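Local coordinates for pathogenicity island protein (Staphylococcus aureus subsp. aureus, PDB 3HL6), which is of unknown function but is the ORF9 product of a staphylococcal pathogenicity island, a mobile genetic element, at residues I3-N8 against C34-Y38; E11-L17 against A163-N167; P41-V45 against S55-I59. One frame throughout, in Å; residues are numbered along the deposited sequence.

Contact 1 of 3, residues I3-N8 against C34-Y38; sequences IETIVN and CFKLY
With chi1 of Thr5 at -62°, CG2 stands anti to the backbone N and reaches the edge of the Tyr38 ring. It lies near the ring plane, 3.7 Å from Tyr38 CD1. The same rotation leaves Thr5 OG1 beside its own backbone N, 4.0 Å from Lys36 CB. Lys36 is bent at chi2 and chi3, and the CG2 branch of Ile3 lies against its CG and CD. Thr5 and Lys36 share one face of the sheet; Ile3 and Tyr38 flank them.

On the other face Ile6 lies alongside Leu37, both pointing the same way, with Ile6 CG1 3.6 Å from Leu37 CD1. Ile6 also meets Phe35 with CG2. Thr16 and Tyr20 of helix 13-30 pack on Ile6, and Leu17 packs on Phe35.

The backbones run parallel. Lys36 N donates to Glu4 O at 2.9 Å. Lys36 O accepts from Ile6 N at 2.8 Å. Tyr38 N donates to Ile6 O at 3.0 Å. Lys36 is thus held through both its N and its O by residues on either side of Thr5. This is the parallel strand pairing of a beta-alpha-beta unit, with helix 13-30 as the crossover and strand 4-6 at one edge of the mixed sheet within this chain.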
loop_
_atom_site.group_PDB
_atom_site.type_symbol
_atom_site.label_atom_id
_atom_site.label_comp_id
_atom_site.label_asym_id
_atom_site.label_seq_id
_atom_site.Cartn_x
_atom_site.Cartn_y
_atom_site.Cartn_z
ATOM N N ILE B 3 -15.213 -0.404 21.015
ATOM C CA ILE B 3 -14.499 -1.165 19.937
ATOM C C ILE B 3 -15.326 -1.376 18.644
ATOM O O ILE B 3 -15.927 -2.432 18.443
ATOM C CB ILE B 3 -13.976 -2.531 20.469
ATOM C CG1 ILE B 3 -13.012 -2.309 21.659
ATOM C CG2 ILE B 3 -13.232 -3.283 19.371
ATOM C CD1 ILE B 3 -11.967 -3.780 21.704
ATOM N N GLU B 4 -15.345 -0.382 17.760
ATOM C CA GLU B 4 -15.813 -0.616 16.394
ATOM C C GLU B 4 -15.054 -1.800 15.787
ATOM O O GLU B 4 -13.823 -1.860 15.834
ATOM C CB GLU B 4 -15.658 0.642 15.514
ATOM C CG GLU B 4 -16.356 1.921 16.105
ATOM C CD GLU B 4 -16.185 3.144 15.189
ATOM O OE1 GLU B 4 -15.256 3.146 14.321
ATOM O OE2 GLU B 4 -16.979 4.111 15.343
ATOM N N THR B 5 -15.804 -2.760 15.262
ATOM C CA THR B 5 -15.279 -3.688 14.289
ATOM C C THR B 5 -15.532 -3.085 12.929
ATOM O O THR B 5 -16.655 -2.742 12.615
ATOM C CB THR B 5 -15.972 -5.044 14.370
ATOM O OG1 THR B 5 -15.740 -5.622 15.662
ATOM C CG2 THR B 5 -15.424 -5.987 13.305
ATOM N N ILE B 6 -14.493 -2.916 12.122
ATOM C CA ILE B 6 -14.723 -2.370 10.811
ATOM C C ILE B 6 -14.553 -3.448 9.758
ATOM O O ILE B 6 -13.910 -4.469 10.006
ATOM C CB ILE B 6 -13.869 -1.109 10.539
ATOM C CG1 ILE B 6 -12.642 -1.442 9.719
ATOM C CG2 ILE B 6 -13.529 -0.371 11.818
ATOM C CD1 ILE B 6 -12.838 -1.013 8.295
ATOM N N VAL B 7 -15.185 -3.239 8.609
ATOM C CA VAL B 7 -15.252 -4.241 7.540
ATOM C C VAL B 7 -14.148 -4.019 6.497
ATOM O O VAL B 7 -13.855 -2.878 6.127
ATOM C CB VAL B 7 -16.643 -4.205 6.825
ATOM C CG1 VAL B 7 -16.556 -4.794 5.431
ATOM C CG2 VAL B 7 -17.680 -4.959 7.631
ATOM N N ASN B 8 -13.560 -5.112 6.021
ATOM C CA ASN B 8 -12.455 -5.079 5.075
ATOM C C ASN B 8 -12.785 -4.455 3.732
ATOM O O ASN B 8 -13.734 -4.853 3.072
ATOM C CB ASN B 8 -11.964 -6.504 4.843
ATOM C CG ASN B 8 -10.705 -6.812 5.617
ATOM O OD1 ASN B 8 -9.616 -6.343 5.256
ATOM N ND2 ASN B 8 -10.842 -7.577 6.702
ATOM N N CYS B 34 -9.856 2.838 18.453
ATOM C CA CYS B 34 -9.647 1.483 18.868
ATOM C C CYS B 34 -10.605 0.590 18.090
ATOM O O CYS B 34 -11.816 0.825 18.057
ATOM C CB CYS B 34 -9.877 1.379 20.366
ATOM S SG CYS B 34 -9.583 -0.248 20.985
ATOM N N PHE B 35 -10.068 -0.419 17.420
ATOM C CA PHE B 35 -10.931 -1.203 16.560
ATOM C C PHE B 35 -10.481 -2.634 16.351
ATOM O O PHE B 35 -9.433 -3.039 16.819
ATOM C CB PHE B 35 -11.188 -0.478 15.231
ATOM C CG PHE B 35 -9.961 -0.226 14.428
ATOM C CD1 PHE B 35 -9.185 0.897 14.658
ATOM C CD2 PHE B 35 -9.577 -1.107 13.442
ATOM C CE1 PHE B 35 -8.052 1.141 13.904
ATOM C CE2 PHE B 35 -8.445 -0.862 12.690
ATOM C CZ PHE B 35 -7.690 0.266 12.918
ATOM N N LYS B 36 -11.335 -3.394 15.683
ATOM C CA LYS B 36 -11.007 -4.716 15.193
ATOM C C LYS B 36 -11.380 -4.755 13.720
ATOM O O LYS B 36 -12.206 -3.959 13.259
ATOM C CB LYS B 36 -11.769 -5.790 15.970
ATOM C CG LYS B 36 -11.833 -5.501 17.458
ATOM C CD LYS B 36 -11.765 -6.775 18.314
ATOM C CE LYS B 36 -13.015 -7.663 18.119
ATOM N NZ LYS B 36 -13.276 -8.544 19.296
ATOM N N LEU B 37 -10.740 -5.662 12.986
ATOM C CA LEU B 37 -11.194 -6.045 11.652
ATOM C C LEU B 37 -12.125 -7.247 11.691
ATOM O O LEU B 37 -11.912 -8.213 12.433
ATOM C CB LEU B 37 -10.008 -6.362 10.740
ATOM C CG LEU B 37 -9.377 -5.135 10.107
ATOM C CD1 LEU B 37 -10.430 -4.322 9.453
ATOM C CD2 LEU B 37 -8.799 -4.314 11.202
ATOM N N TYR B 38 -13.149 -7.211 10.859
ATOM C CA TYR B 38 -14.029 -8.344 10.804
ATOM C C TYR B 38 -13.385 -9.598 10.204
ATOM O O TYR B 38 -12.872 -9.576 9.096
ATOM C CB TYR B 38 -15.353 -7.991 10.136
ATOM C CG TYR B 38 -16.378 -9.013 10.516
ATOM C CD1 TYR B 38 -16.897 -9.054 11.815
ATOM C CD2 TYR B 38 -16.776 -9.989 9.606
ATOM C CE1 TYR B 38 -17.824 -10.031 12.184
ATOM C CE2 TYR B 38 -17.698 -10.960 9.957
ATOM C CZ TYR B 38 -18.212 -10.978 11.246
ATOM O OH TYR B 38 -19.119 -11.952 11.574
#

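Contact 2 of 3, residues E11-L17 against A163-N167; sequences ETRAGTL and ATGIN
Arg13 and Asn167 carry the direct side-chain hydrogen bonds between the start of helix 13-30 and the segment 163-167. Arg13 NH2 donates to Ala163 O at 2.8 Å, from above the carbonyl plane. Ile166 N reaches the same oxygen from the opposite face at 3.3 Å, within the type I turn from Ala163 to Ile166. Asn167 ND2 donates to Glu11 O at 3.0 Å. That oxygen lies in the amide plane, and the N-H...O angle is 167°.

The backbone bond from Ala14 N to Thr164 O is weak. A water adds a bridge. It accepts from Arg13 N and donates to Thr164 O and Asn167 OD1, and it sits above one face of the guanidinium, toward its rim.

The packing contacts centre on Thr164. Its CG2 meets Leu17 CD1 at 3.6 Å, and the two side chains cross at about a right angle. Its OG1 lies between its own backbone N and carbonyl carbon (chi1 65°), 3.6 Å from Ala14 CB, and is hydrogen-bonded to Gln161 O.

Thr12 is the N-cap of the helix: its OG1 accepts from Gly15 N at 2.9 Å. His86 and Tyr87 of helix 77-88 hold the Glu11 carboxylate. Helix 100-109 packs on Ile166, and strand 33-37 lies against Leu17. The turn that ends helix 152-163 is docked on the first turn of helix 13-30.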
loop_
_atom_site.group_PDB
_atom_site.type_symbol
_atom_site.label_atom_id
_atom_site.label_comp_id
_atom_site.label_asym_id
_atom_site.label_seq_id
_atom_site.Cartn_x
_atom_site.Cartn_y
_atom_site.Cartn_z
ATOM N N GLU B 11 -8.182 -6.361 -0.598
ATOM C CA GLU B 11 -7.763 -7.727 -0.567
ATOM C C GLU B 11 -6.830 -8.022 0.609
ATOM O O GLU B 11 -6.754 -9.163 1.071
ATOM C CB GLU B 11 -7.102 -8.052 -1.894
ATOM C CG GLU B 11 -6.474 -9.404 -1.938
ATOM C CD GLU B 11 -6.003 -9.781 -3.346
ATOM O OE1 GLU B 11 -6.327 -9.045 -4.323
ATOM O OE2 GLU B 11 -5.312 -10.832 -3.453
ATOM N N THR B 12 -6.103 -7.010 1.103
ATOM C CA THR B 12 -5.252 -7.227 2.289
ATOM C C THR B 12 -5.722 -6.412 3.478
ATOM O O THR B 12 -6.182 -5.280 3.324
ATOM C CB THR B 12 -3.734 -6.895 2.047
ATOM O OG1 THR B 12 -3.556 -5.471 1.948
ATOM C CG2 THR B 12 -3.202 -7.581 0.808
ATOM N N ARG B 13 -5.571 -6.982 4.664
ATOM C CA ARG B 13 -5.756 -6.230 5.894
ATOM C C ARG B 13 -4.782 -5.065 5.984
ATOM O O ARG B 13 -5.136 -4.003 6.518
ATOM C CB ARG B 13 -5.561 -7.127 7.107
ATOM C CG ARG B 13 -6.815 -7.870 7.603
ATOM C CD ARG B 13 -6.340 -8.964 8.563
ATOM N NE ARG B 13 -6.019 -10.141 7.769
ATOM C CZ ARG B 13 -4.925 -10.870 7.888
ATOM N NH1 ARG B 13 -4.738 -11.916 7.091
ATOM N NH2 ARG B 13 -4.031 -10.574 8.807
ATOM N N ALA B 14 -3.556 -5.268 5.485
ATOM C CA ALA B 14 -2.526 -4.221 5.523
ATOM C C ALA B 14 -3.064 -2.985 4.838
ATOM O O ALA B 14 -2.978 -1.907 5.393
ATOM C CB ALA B 14 -1.192 -4.690 4.894
ATOM N N GLY B 15 -3.683 -3.155 3.668
ATOM C CA GLY B 15 -4.377 -2.056 2.986
ATOM C C GLY B 15 -5.514 -1.335 3.729
ATOM O O GLY B 15 -5.578 -0.110 3.711
ATOM N N THR B 16 -6.433 -2.084 4.350
ATOM C CA THR B 16 -7.544 -1.496 5.082
ATOM C C THR B 16 -6.924 -0.748 6.246
ATOM O O THR B 16 -7.344 0.338 6.594
ATOM C CB THR B 16 -8.531 -2.584 5.654
ATOM O OG1 THR B 16 -9.126 -3.352 4.607
ATOM C CG2 THR B 16 -9.633 -1.953 6.500
ATOM N N LEU B 17 -5.913 -1.336 6.854
ATOM C CA LEU B 17 -5.197 -0.687 7.957
ATOM C C LEU B 17 -4.458 0.599 7.539
ATOM O O LEU B 17 -4.472 1.579 8.284
ATOM C CB LEU B 17 -4.195 -1.645 8.577
ATOM C CG LEU B 17 -4.780 -2.714 9.476
ATOM C CD1 LEU B 17 -3.698 -3.736 9.815
ATOM C CD2 LEU B 17 -5.369 -2.067 10.754
ATOM N N ALA B 163 2.063 -10.267 9.499
ATOM C CA ALA B 163 0.788 -10.952 9.730
ATOM C C ALA B 163 -0.367 -10.259 8.998
ATOM O O ALA B 163 -1.299 -10.927 8.528
ATOM C CB ALA B 163 0.474 -11.093 11.235
ATOM N N THR B 164 -0.286 -8.934 8.869
ATOM C CA THR B 164 -1.348 -8.184 8.243
ATOM C C THR B 164 -1.377 -8.355 6.732
ATOM O O THR B 164 -2.327 -7.892 6.078
ATOM C CB THR B 164 -1.262 -6.668 8.543
ATOM O OG1 THR B 164 -0.071 -6.112 7.959
ATOM C CG2 THR B 164 -1.306 -6.402 10.049
ATOM N N GLY B 165 -0.366 -9.000 6.151
ATOM C CA GLY B 165 -0.443 -9.297 4.714
ATOM C C GLY B 165 -0.843 -10.723 4.322
ATOM O O GLY B 165 -0.878 -11.048 3.148
ATOM N N ILE B 166 -1.153 -11.570 5.298
ATOM C CA ILE B 166 -1.308 -13.000 5.065
ATOM C C ILE B 166 -2.778 -13.388 5.185
ATOM O O ILE B 166 -3.369 -13.284 6.270
ATOM C CB ILE B 166 -0.541 -13.838 6.115
ATOM C CG1 ILE B 166 0.957 -13.598 6.032
ATOM C CG2 ILE B 166 -0.875 -15.350 5.987
ATOM C CD1 ILE B 166 1.692 -14.391 7.031
ATOM N N ASN B 167 -3.365 -13.851 4.081
ATOM C CA ASN B 167 -4.743 -14.339 4.128
ATOM C C ASN B 167 -4.775 -15.839 4.378
ATOM O O ASN B 167 -3.999 -16.590 3.784
ATOM C CB ASN B 167 -5.531 -13.961 2.856
ATOM C CG ASN B 167 -5.719 -12.450 2.702
ATOM O OD1 ASN B 167 -5.654 -11.689 3.670
ATOM N ND2 ASN B 167 -5.946 -12.020 1.477
HETATM O O HOH W 1 -3.984 -9.497 4.737
#

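Contact 3 of 3, residues P41-V45 against S55-I59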
loop_
_atom_site.group_PDB
_atom_site.type_symbol
_atom_site.label_atom_id
_atom_site.label_comp_id
_atom_site.label_asym_id
_atom_site.label_seq_id
_atom_site.Cartn_x
_atom_site.Cartn_y
_atom_site.Cartn_z
ATOM N N PRO B 41 -7.995 -13.227 10.761
ATOM C CA PRO B 41 -7.651 -14.545 11.246
ATOM C C PRO B 41 -6.667 -14.490 12.412
ATOM O O PRO B 41 -6.382 -15.518 12.999
ATOM C CB PRO B 41 -7.010 -15.217 10.030
ATOM C CG PRO B 41 -6.508 -14.129 9.180
ATOM C CD PRO B 41 -7.432 -12.947 9.425
ATOM N N PHE B 42 -6.149 -13.310 12.750
ATOM C CA PHE B 42 -5.097 -13.200 13.747
ATOM C C PHE B 42 -5.671 -12.482 14.923
ATOM O O PHE B 42 -5.025 -12.370 15.962
ATOM C CB PHE B 42 -3.918 -12.361 13.219
ATOM C CG PHE B 42 -2.875 -13.153 12.481
ATOM C CD1 PHE B 42 -1.919 -13.869 13.169
ATOM C CD2 PHE B 42 -2.849 -13.160 11.107
ATOM C CE1 PHE B 42 -0.950 -14.590 12.495
ATOM C CE2 PHE B 42 -1.873 -13.881 10.409
ATOM C CZ PHE B 42 -0.927 -14.598 11.109
ATOM N N ASP B 43 -6.881 -11.957 14.734
ATOM C CA ASP B 43 -7.712 -11.531 15.831
ATOM C C ASP B 43 -7.077 -10.398 16.627
ATOM O O ASP B 43 -6.974 -10.453 17.853
ATOM C CB ASP B 43 -7.921 -12.707 16.742
ATOM C CG ASP B 43 -9.224 -12.641 17.476
ATOM O OD1 ASP B 43 -9.831 -11.542 17.550
ATOM O OD2 ASP B 43 -9.625 -13.717 17.978
ATOM N N MET B 44 -6.646 -9.359 15.933
ATOM C CA MET B 44 -5.849 -8.344 16.588
ATOM C C MET B 44 -6.766 -7.271 17.117
ATOM O O MET B 44 -7.822 -7.006 16.534
ATOM C CB MET B 44 -4.830 -7.740 15.615
ATOM C CG MET B 44 -3.699 -8.683 15.245
ATOM S SD MET B 44 -2.802 -8.054 13.810
ATOM C CE MET B 44 -1.561 -9.314 13.530
ATOM N N VAL B 45 -6.361 -6.651 18.217
ATOM C CA VAL B 45 -6.944 -5.389 18.646
ATOM C C VAL B 45 -6.043 -4.229 18.196
ATOM O O VAL B 45 -4.846 -4.198 18.506
ATOM C CB VAL B 45 -7.114 -5.393 20.190
ATOM C CG1 VAL B 45 -7.575 -4.024 20.717
ATOM C CG2 VAL B 45 -8.076 -6.498 20.602
ATOM N N SER B 55 -0.930 -2.853 17.771
ATOM C CA SER B 55 -1.691 -4.049 17.555
ATOM C C SER B 55 -1.203 -5.150 18.486
ATOM O O SER B 55 -0.018 -5.211 18.828
ATOM C CB SER B 55 -1.565 -4.479 16.111
ATOM O OG SER B 55 -1.732 -5.861 16.043
ATOM N N HIS B 56 -2.133 -5.986 18.941
ATOM C CA HIS B 56 -1.776 -7.184 19.699
ATOM C C HIS B 56 -2.854 -8.203 19.447
ATOM O O HIS B 56 -4.042 -7.879 19.426
ATOM C CB HIS B 56 -1.594 -6.890 21.207
ATOM C CG HIS B 56 -2.875 -6.660 21.935
ATOM N ND1 HIS B 56 -3.346 -5.396 22.234
ATOM C CD2 HIS B 56 -3.803 -7.529 22.406
ATOM C CE1 HIS B 56 -4.513 -5.496 22.848
ATOM N NE2 HIS B 56 -4.811 -6.778 22.959
ATOM N N VAL B 57 -2.448 -9.437 19.209
ATOM C CA VAL B 57 -3.447 -10.484 19.086
ATOM C C VAL B 57 -4.107 -10.582 20.435
ATOM O O VAL B 57 -3.510 -10.296 21.475
ATOM C CB VAL B 57 -2.881 -11.867 18.673
ATOM C CG1 VAL B 57 -2.132 -11.762 17.360
ATOM C CG2 VAL B 57 -2.000 -12.437 19.766
ATOM N N TYR B 58 -5.367 -10.966 20.417
ATOM C CA TYR B 58 -6.140 -10.919 21.620
ATOM C C TYR B 58 -5.874 -12.206 22.411
ATOM O O TYR B 58 -5.949 -13.295 21.868
ATOM C CB TYR B 58 -7.588 -10.705 21.232
ATOM C CG TYR B 58 -8.582 -11.282 22.180
ATOM C CD1 TYR B 58 -9.083 -10.521 23.231
ATOM C CD2 TYR B 58 -9.039 -12.581 22.014
ATOM C CE1 TYR B 58 -10.006 -11.045 24.104
ATOM C CE2 TYR B 58 -9.958 -13.107 22.871
ATOM C CZ TYR B 58 -10.437 -12.338 23.914
ATOM O OH TYR B 58 -11.351 -12.881 24.768
ATOM N N ILE B 59 -5.476 -12.061 23.670
ATOM C CA ILE B 59 -5.307 -13.208 24.563
ATOM C C ILE B 59 -6.307 -13.159 25.723
ATOM O O ILE B 59 -6.368 -12.171 26.478
ATOM C CB ILE B 59 -3.881 -13.300 25.169
ATOM C CG1 ILE B 59 -2.805 -12.760 24.204
ATOM C CG2 ILE B 59 -3.603 -14.723 25.693
ATOM C CD1 ILE B 59 -2.304 -13.741 23.189
#
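Met44 and Val57 form the close, buried part of this contact, whereas Asp43 and Tyr58 make up its exposed side. The Met44-Val57 pair is antiparallel and non-hydrogen-bonded, and the two side chains diverge. Met44 CG still comes within 4.1 Å of Val57 CG1. The Met44 chain is extended beyond CG, which carries SD past Ser55 to 3.3 Å from Ser55 OG. Val57 CG1 also lies against Phe42 O. Tyr160 and Ala163 of helix 152-163 pack on Met44, while Leu177 and Thr181 of helix 171-184 pack on Val57. Tyr160 OH is hydrogen-bonded to Val57 N as well.

Next to this pair, Val45 and His56 form an antiparallel hydrogen-bonded pair. Val45 N donates to His56 O at 2.9 Å. The return bond from His56 N to Val45 O is longer, 3.3 Å. His56 has chi1 of 74°, which swings its ring over beside Val45. Val45 CB then sits over the ring face, in a CH-pi contact 4.1 Å from the centroid. Ser67 OG is hydrogen-bonded to His56 ND1, which probably helps fix the ring's rotation.

Towards the exposed side, packing is sparser. Tyr58 N donates to Asp43 O at 3.1 Å, with an N-H...O angle of 138°. Tyr58 CB touches that same oxygen, but the end of its side chain leads away. Val45 CG2 approaches Tyr58 CB only at 4.3 Å. Asp43 has positive phi (63°), in the bend that leads into strand 44-49. The pairing is that of the open end of a beta hairpin, formed by strands 44-49 and 52-57 within the mixed sheet.

Overall arrangement
Contacts 1 and 3 belong to the same mixed sheet, in which strands 33-37 and 44-49 are neighbours. Their centres are about 11 Å apart, and Cys34 SG lies 4.3 Å from Val45 CG1. Contact 2 is about 13 Å from each of them, centre to centre. It meets contact 1 through helix 13-30: Asn8 OD1 probably bonds to Thr16 OG1 at 3.1 Å, and Leu37 CD1 lies 3.9 Å from Thr16 CG2. It meets contact 3 through Ala163, whose CB lies 3.5 Å from Met44 CE, and through Arg13, which packs on Pro41 and Phe42. Along the chain, contact 3 is nested inside the loop that contact 2 closes. Contact 2 thus brings helix 13-30, which packs on the sheet, against the loop after helix 152-163.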